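Local coordinates for protein response regulator aspartate phosphatase I (Bacillus subtilis subsp. subtilis, PDB 4I1A) that dephosphorylates the sporulation phosphotransferase Spo0F and activates excision and transfer of the mobile element ICEBs1 by inactivating its repressor ImmR, at residues Glu220-Gly231 with Ala243-Phe254. Numbering follows the deposited sequence.
Sequences EHLIAMSHMNIG and ASQHLILALEIF
The axes of segments 220-231 and 243-254 run antiparallel and approach to 7.5 Å, with 152° between their N-to-C directions; Ala224 faces Ala250 and Gly231 faces Ala243. This is the antiparallel helix pair of a tetratricopeptide repeat, predicted to be the fourth. Small residues at these positions let the backbones come close. Near Gly231, His227 ND1 and His246 ND1 share a hydrogen bond of 3.1 Å. The two imidazoles meet rim to rim, their planes turned 44° apart. Each also has an aliphatic group over a face. Ile230 CG2 makes a CH-pi contact, 3.4 Å above the centre of the His246 ring. With CG1 beside the backbone N (chi1 -74°), CG2 is left anti to that N and reaches the ring. Leu249 covers the His227 ring, CB toward the rim, and Leu249 CD1 is 3.6 Å from His227 CE1. At the other end Phe254 is a knob among His221, Ala224, Met225 and Met228. Ala224 CB lies over the face of Phe254, a CH-pi contact, 3.4 Å from Phe254 CE1. Met228 SD is 4.0 Å from Phe254 CE2, an oblique Met-aromatic contact. Ile253 CG2 rests 3.6 Å from Ala224 CB. Helix 261-275 touches Met225 and Met228. The interface is mainly apolar, and its histidine pair probably disfavours both rings being protonated at ND1 at once.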
ATOM      1  N   GLU A 220      12.179   6.753 -13.356  1.00 99.29           N
ATOM      2  CA  GLU A 220      11.117   6.019 -14.033  1.00 95.71           C
ATOM      3  C   GLU A 220      10.242   5.197 -13.084  1.00 84.43           C
ATOM      4  O   GLU A 220       9.008   5.222 -13.178  1.00 73.30           O
ATOM      5  CB  GLU A 220      11.717   5.111 -15.107  1.00105.34           C
ATOM      6  CG  GLU A 220      10.691   4.471 -16.035  1.00111.27           C
ATOM      7  CD  GLU A 220      10.335   5.351 -17.229  1.00115.35           C
ATOM      8  OE1 GLU A 220      10.242   6.586 -17.059  1.00117.96           O
ATOM      9  OE2 GLU A 220      10.153   4.803 -18.340  1.00111.98           O
ATOM     10  N   HIS A 221      10.878   4.472 -12.173  1.00 82.57           N
ATOM     11  CA  HIS A 221      10.134   3.620 -11.257  1.00 77.36           C
ATOM     12  C   HIS A 221       9.302   4.427 -10.261  1.00 77.62           C
ATOM     13  O   HIS A 221       8.199   4.015  -9.885  1.00 71.90           O
ATOM     14  CB  HIS A 221      11.059   2.656 -10.515  1.00 78.94           C
ATOM     15  CG  HIS A 221      10.323   1.562  -9.816  1.00 83.82           C
ATOM     16  ND1 HIS A 221      10.325   1.415  -8.441  1.00 87.20           N
ATOM     17  CD2 HIS A 221       9.531   0.572 -10.292  1.00 78.10           C
ATOM     18  CE1 HIS A 221       9.583   0.380  -8.111  1.00 81.53           C
ATOM     19  NE2 HIS A 221       9.087  -0.153  -9.214  1.00 78.04           N
ATOM     20  N   LEU A 222       9.831   5.572  -9.835  1.00 78.77           N
ATOM     21  CA  LEU A 222       9.099   6.458  -8.938  1.00 71.12           C
ATOM     22  C   LEU A 222       7.912   7.115  -9.638  1.00 72.40           C
ATOM     23  O   LEU A 222       6.915   7.449  -8.996  1.00 67.75           O
ATOM     24  CB  LEU A 222      10.033   7.504  -8.348  1.00 73.02           C
ATOM     25  CG  LEU A 222      11.008   6.925  -7.325  1.00 74.87           C
ATOM     26  CD1 LEU A 222      11.772   8.024  -6.614  1.00 79.88           C
ATOM     27  CD2 LEU A 222      10.263   6.047  -6.331  1.00 73.56           C
ATOM     28  N   ILE A 223       8.016   7.291 -10.954  1.00 74.44           N
ATOM     29  CA  ILE A 223       6.911   7.825 -11.743  1.00 72.76           C
ATOM     30  C   ILE A 223       5.759   6.821 -11.763  1.00 70.25           C
ATOM     31  O   ILE A 223       4.596   7.173 -11.531  1.00 74.40           O
ATOM     32  CB  ILE A 223       7.354   8.146 -13.190  1.00 81.87           C
ATOM     33  CG1 ILE A 223       8.189   9.427 -13.219  1.00 83.46           C
ATOM     34  CG2 ILE A 223       6.152   8.285 -14.118  1.00 81.11           C
ATOM     35  CD1 ILE A 223       8.773   9.776 -14.614  1.00 82.27           C
ATOM     36  N   ALA A 224       6.088   5.561 -12.020  1.00 63.46           N
ATOM     37  CA  ALA A 224       5.077   4.506 -12.011  1.00 61.66           C
ATOM     38  C   ALA A 224       4.516   4.287 -10.615  1.00 59.14           C
ATOM     39  O   ALA A 224       3.329   4.017 -10.451  1.00 61.03           O
ATOM     40  CB  ALA A 224       5.647   3.216 -12.553  1.00 63.11           C
ATOM     41  N   MET A 225       5.370   4.393  -9.605  1.00 61.67           N
ATOM     42  CA  MET A 225       4.902   4.204  -8.238  1.00 62.32           C
ATOM     43  C   MET A 225       3.921   5.300  -7.832  1.00 58.32           C
ATOM     44  O   MET A 225       2.897   5.020  -7.215  1.00 61.11           O
ATOM     45  CB  MET A 225       6.071   4.091  -7.260  1.00 64.99           C
ATOM     46  CG  MET A 225       6.757   2.739  -7.301  1.00 65.96           C
ATOM     47  SD  MET A 225       7.958   2.523  -5.973  1.00102.65           S
ATOM     48  CE  MET A 225       6.880   2.406  -4.546  1.00123.53           C
ATOM     49  N   SER A 226       4.214   6.536  -8.220  1.00 65.80           N
ATOM     50  CA  SER A 226       3.295   7.641  -7.975  1.00 67.68           C
ATOM     51  C   SER A 226       1.973   7.438  -8.714  1.00 62.79           C
ATOM     52  O   SER A 226       0.904   7.554  -8.121  1.00 65.83           O
ATOM     53  CB  SER A 226       3.916   8.970  -8.392  1.00 70.55           C
ATOM     54  OG  SER A 226       5.100   9.225  -7.670  1.00 73.93           O
ATOM     55  N   HIS A 227       2.051   7.150 -10.009  1.00 64.31           N
ATOM     56  CA  HIS A 227       0.845   6.868 -10.794  1.00 65.81           C
ATOM     57  C   HIS A 227      -0.025   5.804 -10.136  1.00 62.11           C
ATOM     58  O   HIS A 227      -1.228   5.991  -9.966  1.00 60.48           O
ATOM     59  CB  HIS A 227       1.209   6.423 -12.211  1.00 63.86           C
ATOM     60  CG  HIS A 227       1.559   7.551 -13.133  1.00 67.44           C
ATOM     61  ND1 HIS A 227       0.829   8.720 -13.188  1.00 69.86           N
ATOM     62  CD2 HIS A 227       2.551   7.684 -14.039  1.00 68.62           C
ATOM     63  CE1 HIS A 227       1.362   9.526 -14.083  1.00 70.34           C
ATOM     64  NE2 HIS A 227       2.413   8.922 -14.620  1.00 70.92           N
ATOM     65  N   MET A 228       0.595   4.691  -9.756  1.00 63.59           N
ATOM     66  CA  MET A 228      -0.125   3.592  -9.128  1.00 54.52           C
ATOM     67  C   MET A 228      -0.834   4.057  -7.855  1.00 54.95           C
ATOM     68  O   MET A 228      -2.024   3.803  -7.656  1.00 55.36           O
ATOM     69  CB  MET A 228       0.835   2.437  -8.816  1.00 51.13           C
ATOM     70  CG  MET A 228       0.161   1.181  -8.242  1.00 48.59           C
ATOM     71  SD  MET A 228       1.345  -0.048  -7.627  1.00 59.76           S
ATOM     72  CE  MET A 228       2.039   0.792  -6.216  1.00 56.06           C
ATOM     73  N   ASN A 229      -0.099   4.747  -6.994  1.00 52.50           N
ATOM     74  CA  ASN A 229      -0.654   5.182  -5.720  1.00 45.43           C
ATOM     75  C   ASN A 229      -1.720   6.263  -5.891  1.00 53.05           C
ATOM     76  O   ASN A 229      -2.709   6.289  -5.159  1.00 55.42           O
ATOM     77  CB  ASN A 229       0.462   5.649  -4.807  1.00 59.04           C
ATOM     78  CG  ASN A 229       1.231   4.501  -4.216  1.00 62.54           C
ATOM     79  OD1 ASN A 229       0.637   3.542  -3.727  1.00 65.89           O
ATOM     80  ND2 ASN A 229       2.560   4.585  -4.257  1.00 61.41           N
ATOM     81  N   ILE A 230      -1.516   7.138  -6.873  1.00 54.09           N
ATOM     82  CA  ILE A 230      -2.531   8.104  -7.266  1.00 54.38           C
ATOM     83  C   ILE A 230      -3.808   7.396  -7.690  1.00 56.02           C
ATOM     84  O   ILE A 230      -4.894   7.734  -7.216  1.00 55.45           O
ATOM     85  CB  ILE A 230      -2.025   9.043  -8.381  1.00 59.57           C
ATOM     86  CG1 ILE A 230      -1.037  10.061  -7.790  1.00 60.70           C
ATOM     87  CG2 ILE A 230      -3.173   9.795  -9.006  1.00 56.63           C
ATOM     88  CD1 ILE A 230      -0.264  10.844  -8.837  1.00 63.22           C
ATOM     89  N   GLY A 231      -3.669   6.402  -8.568  1.00 61.07           N
ATOM     90  CA  GLY A 231      -4.795   5.604  -9.019  1.00 55.34           C
ATOM     91  C   GLY A 231      -5.505   4.918  -7.861  1.00 59.06           C
ATOM     92  O   GLY A 231      -6.732   4.841  -7.837  1.00 60.55           O
ATOM     93  N   ALA A 243      -8.691   7.311 -11.853  1.00 61.38           N
ATOM     94  CA  ALA A 243      -7.996   6.144 -11.309  1.00 59.33           C
ATOM     95  C   ALA A 243      -7.420   5.301 -12.435  1.00 62.86           C
ATOM     96  O   ALA A 243      -6.240   4.964 -12.432  1.00 67.15           O
ATOM     97  CB  ALA A 243      -8.937   5.302 -10.430  1.00 55.43           C
ATOM     98  N   SER A 244      -8.250   5.006 -13.424  1.00 63.76           N
ATOM     99  CA  SER A 244      -7.817   4.207 -14.560  1.00 61.44           C
ATOM    100  C   SER A 244      -6.718   4.853 -15.411  1.00 58.50           C
ATOM    101  O   SER A 244      -5.796   4.167 -15.853  1.00 62.55           O
ATOM    102  CB  SER A 244      -9.016   3.825 -15.425  1.00 62.35           C
ATOM    103  OG  SER A 244      -9.745   2.784 -14.808  1.00 64.59           O
ATOM    104  N   GLN A 245      -6.816   6.157 -15.652  1.00 60.33           N
ATOM    105  CA  GLN A 245      -5.826   6.829 -16.492  1.00 70.14           C
ATOM    106  C   GLN A 245      -4.452   6.830 -15.820  1.00 68.13           C
ATOM    107  O   GLN A 245      -3.433   6.631 -16.482  1.00 69.26           O
ATOM    108  CB  GLN A 245      -6.265   8.248 -16.872  1.00 77.74           C
ATOM    109  CG  GLN A 245      -5.279   8.988 -17.789  1.00 99.68           C
ATOM    110  CD  GLN A 245      -4.990   8.264 -19.112  1.00109.59           C
ATOM    111  OE1 GLN A 245      -5.907   7.866 -19.838  1.00118.01           O
ATOM    112  NE2 GLN A 245      -3.707   8.104 -19.428  1.00102.62           N
ATOM    113  N   HIS A 246      -4.425   7.015 -14.502  1.00 63.10           N
ATOM    114  CA  HIS A 246      -3.163   6.933 -13.775  1.00 65.01           C
ATOM    115  C   HIS A 246      -2.633   5.498 -13.692  1.00 64.36           C
ATOM    116  O   HIS A 246      -1.421   5.270 -13.720  1.00 66.10           O
ATOM    117  CB  HIS A 246      -3.289   7.552 -12.383  1.00 58.71           C
ATOM    118  CG  HIS A 246      -3.227   9.047 -12.384  1.00 67.54           C
ATOM    119  ND1 HIS A 246      -2.031   9.739 -12.410  1.00 66.32           N
ATOM    120  CD2 HIS A 246      -4.200   9.987 -12.372  1.00 72.20           C
ATOM    121  CE1 HIS A 246      -2.276  11.036 -12.410  1.00 69.38           C
ATOM    122  NE2 HIS A 246      -3.586  11.217 -12.390  1.00 71.53           N
ATOM    123  N   LEU A 247      -3.544   4.536 -13.604  1.00 58.65           N
ATOM    124  CA  LEU A 247      -3.169   3.130 -13.473  1.00 58.34           C
ATOM    125  C   LEU A 247      -2.571   2.533 -14.748  1.00 58.30           C
ATOM    126  O   LEU A 247      -1.653   1.720 -14.665  1.00 58.89           O
ATOM    127  CB  LEU A 247      -4.352   2.287 -12.975  1.00 56.13           C
ATOM    128  CG  LEU A 247      -4.717   2.451 -11.488  1.00 49.58           C
ATOM    129  CD1 LEU A 247      -6.127   1.937 -11.224  1.00 45.01           C
ATOM    130  CD2 LEU A 247      -3.716   1.747 -10.576  1.00 48.26           C
ATOM    131  N   ILE A 248      -3.077   2.924 -15.917  1.00 56.49           N
ATOM    132  CA  ILE A 248      -2.493   2.436 -17.161  1.00 60.28           C
ATOM    133  C   ILE A 248      -1.132   3.075 -17.427  1.00 66.77           C
ATOM    134  O   ILE A 248      -0.274   2.461 -18.054  1.00 70.72           O
ATOM    135  CB  ILE A 248      -3.400   2.638 -18.406  1.00 76.36           C
ATOM    136  CG1 ILE A 248      -3.662   4.120 -18.667  1.00 83.29           C
ATOM    137  CG2 ILE A 248      -4.696   1.870 -18.259  1.00 72.73           C
ATOM    138  CD1 ILE A 248      -3.930   4.422 -20.127  1.00 85.61           C
ATOM    139  N   LEU A 249      -0.941   4.308 -16.965  1.00 66.59           N
ATOM    140  CA  LEU A 249       0.347   4.972 -17.106  1.00 63.08           C
ATOM    141  C   LEU A 249       1.376   4.214 -16.280  1.00 65.24           C
ATOM    142  O   LEU A 249       2.514   4.013 -16.712  1.00 66.88           O
ATOM    143  CB  LEU A 249       0.268   6.433 -16.658  1.00 61.94           C
ATOM    144  CG  LEU A 249      -0.457   7.393 -17.608  1.00 68.51           C
ATOM    145  CD1 LEU A 249      -0.406   8.845 -17.109  1.00 66.06           C
ATOM    146  CD2 LEU A 249       0.111   7.294 -19.020  1.00 66.36           C
ATOM    147  N   ALA A 250       0.956   3.774 -15.097  1.00 61.11           N
ATOM    148  CA  ALA A 250       1.798   2.947 -14.246  1.00 63.09           C
ATOM    149  C   ALA A 250       2.063   1.617 -14.928  1.00 66.36           C
ATOM    150  O   ALA A 250       3.187   1.120 -14.946  1.00 71.56           O
ATOM    151  CB  ALA A 250       1.132   2.723 -12.902  1.00 56.41           C
ATOM    152  N   LEU A 251       1.005   1.059 -15.500  1.00 67.63           N
ATOM    153  CA  LEU A 251       1.048  -0.224 -16.180  1.00 64.92           C
ATOM    154  C   LEU A 251       2.054  -0.243 -17.326  1.00 65.26           C
ATOM    155  O   LEU A 251       2.768  -1.227 -17.497  1.00 63.90           O
ATOM    156  CB  LEU A 251      -0.348  -0.562 -16.709  1.00 75.26           C
ATOM    157  CG  LEU A 251      -0.611  -1.997 -17.162  1.00 79.28           C
ATOM    158  CD1 LEU A 251      -0.376  -2.933 -15.994  1.00 74.77           C
ATOM    159  CD2 LEU A 251      -2.036  -2.146 -17.717  1.00 72.00           C
ATOM    160  N   GLU A 252       2.103   0.840 -18.105  1.00 68.55           N
ATOM    161  CA  GLU A 252       3.004   0.944 -19.254  1.00 83.88           C
ATOM    162  C   GLU A 252       4.448   0.747 -18.831  1.00 86.69           C
ATOM    163  O   GLU A 252       5.228   0.089 -19.522  1.00 93.30           O
ATOM    164  CB  GLU A 252       2.897   2.321 -19.919  1.00103.56           C
ATOM    165  CG  GLU A 252       1.567   2.649 -20.577  1.00113.03           C
ATOM    166  CD  GLU A 252       1.510   4.095 -21.062  1.00120.25           C
ATOM    167  OE1 GLU A 252       0.389   4.638 -21.187  1.00121.69           O
ATOM    168  OE2 GLU A 252       2.587   4.685 -21.313  1.00117.29           O
ATOM    169  N   ILE A 253       4.796   1.348 -17.700  1.00 84.88           N
ATOM    170  CA  ILE A 253       6.161   1.317 -17.187  1.00 79.44           C
ATOM    171  C   ILE A 253       6.485  -0.032 -16.545  1.00 70.96           C
ATOM    172  O   ILE A 253       7.527  -0.628 -16.821  1.00 72.67           O
ATOM    173  CB  ILE A 253       6.389   2.468 -16.179  1.00 71.06           C
ATOM    174  CG1 ILE A 253       6.385   3.811 -16.913  1.00 71.14           C
ATOM    175  CG2 ILE A 253       7.691   2.279 -15.406  1.00 68.72           C
ATOM    176  CD1 ILE A 253       6.095   5.002 -16.014  1.00 70.89           C
ATOM    177  N   PHE A 254       5.575  -0.514 -15.706  1.00 63.14           N
ATOM    178  CA  PHE A 254       5.762  -1.773 -14.988  1.00 66.62           C
ATOM    179  C   PHE A 254       5.840  -2.982 -15.920  1.00 74.20           C
ATOM    180  O   PHE A 254       6.578  -3.933 -15.642  1.00 73.10           O
ATOM    181  CB  PHE A 254       4.634  -1.993 -13.969  1.00 63.17           C
ATOM    182  CG  PHE A 254       4.734  -1.128 -12.741  1.00 60.13           C
ATOM    183  CD1 PHE A 254       5.971  -0.667 -12.285  1.00 53.25           C
ATOM    184  CD2 PHE A 254       3.591  -0.779 -12.039  1.00 52.56           C
ATOM    185  CE1 PHE A 254       6.059   0.124 -11.143  1.00 58.95           C
ATOM    186  CE2 PHE A 254       3.670   0.010 -10.899  1.00 60.87           C
ATOM    187  CZ  PHE A 254       4.901   0.464 -10.447  1.00 58.33           C
TER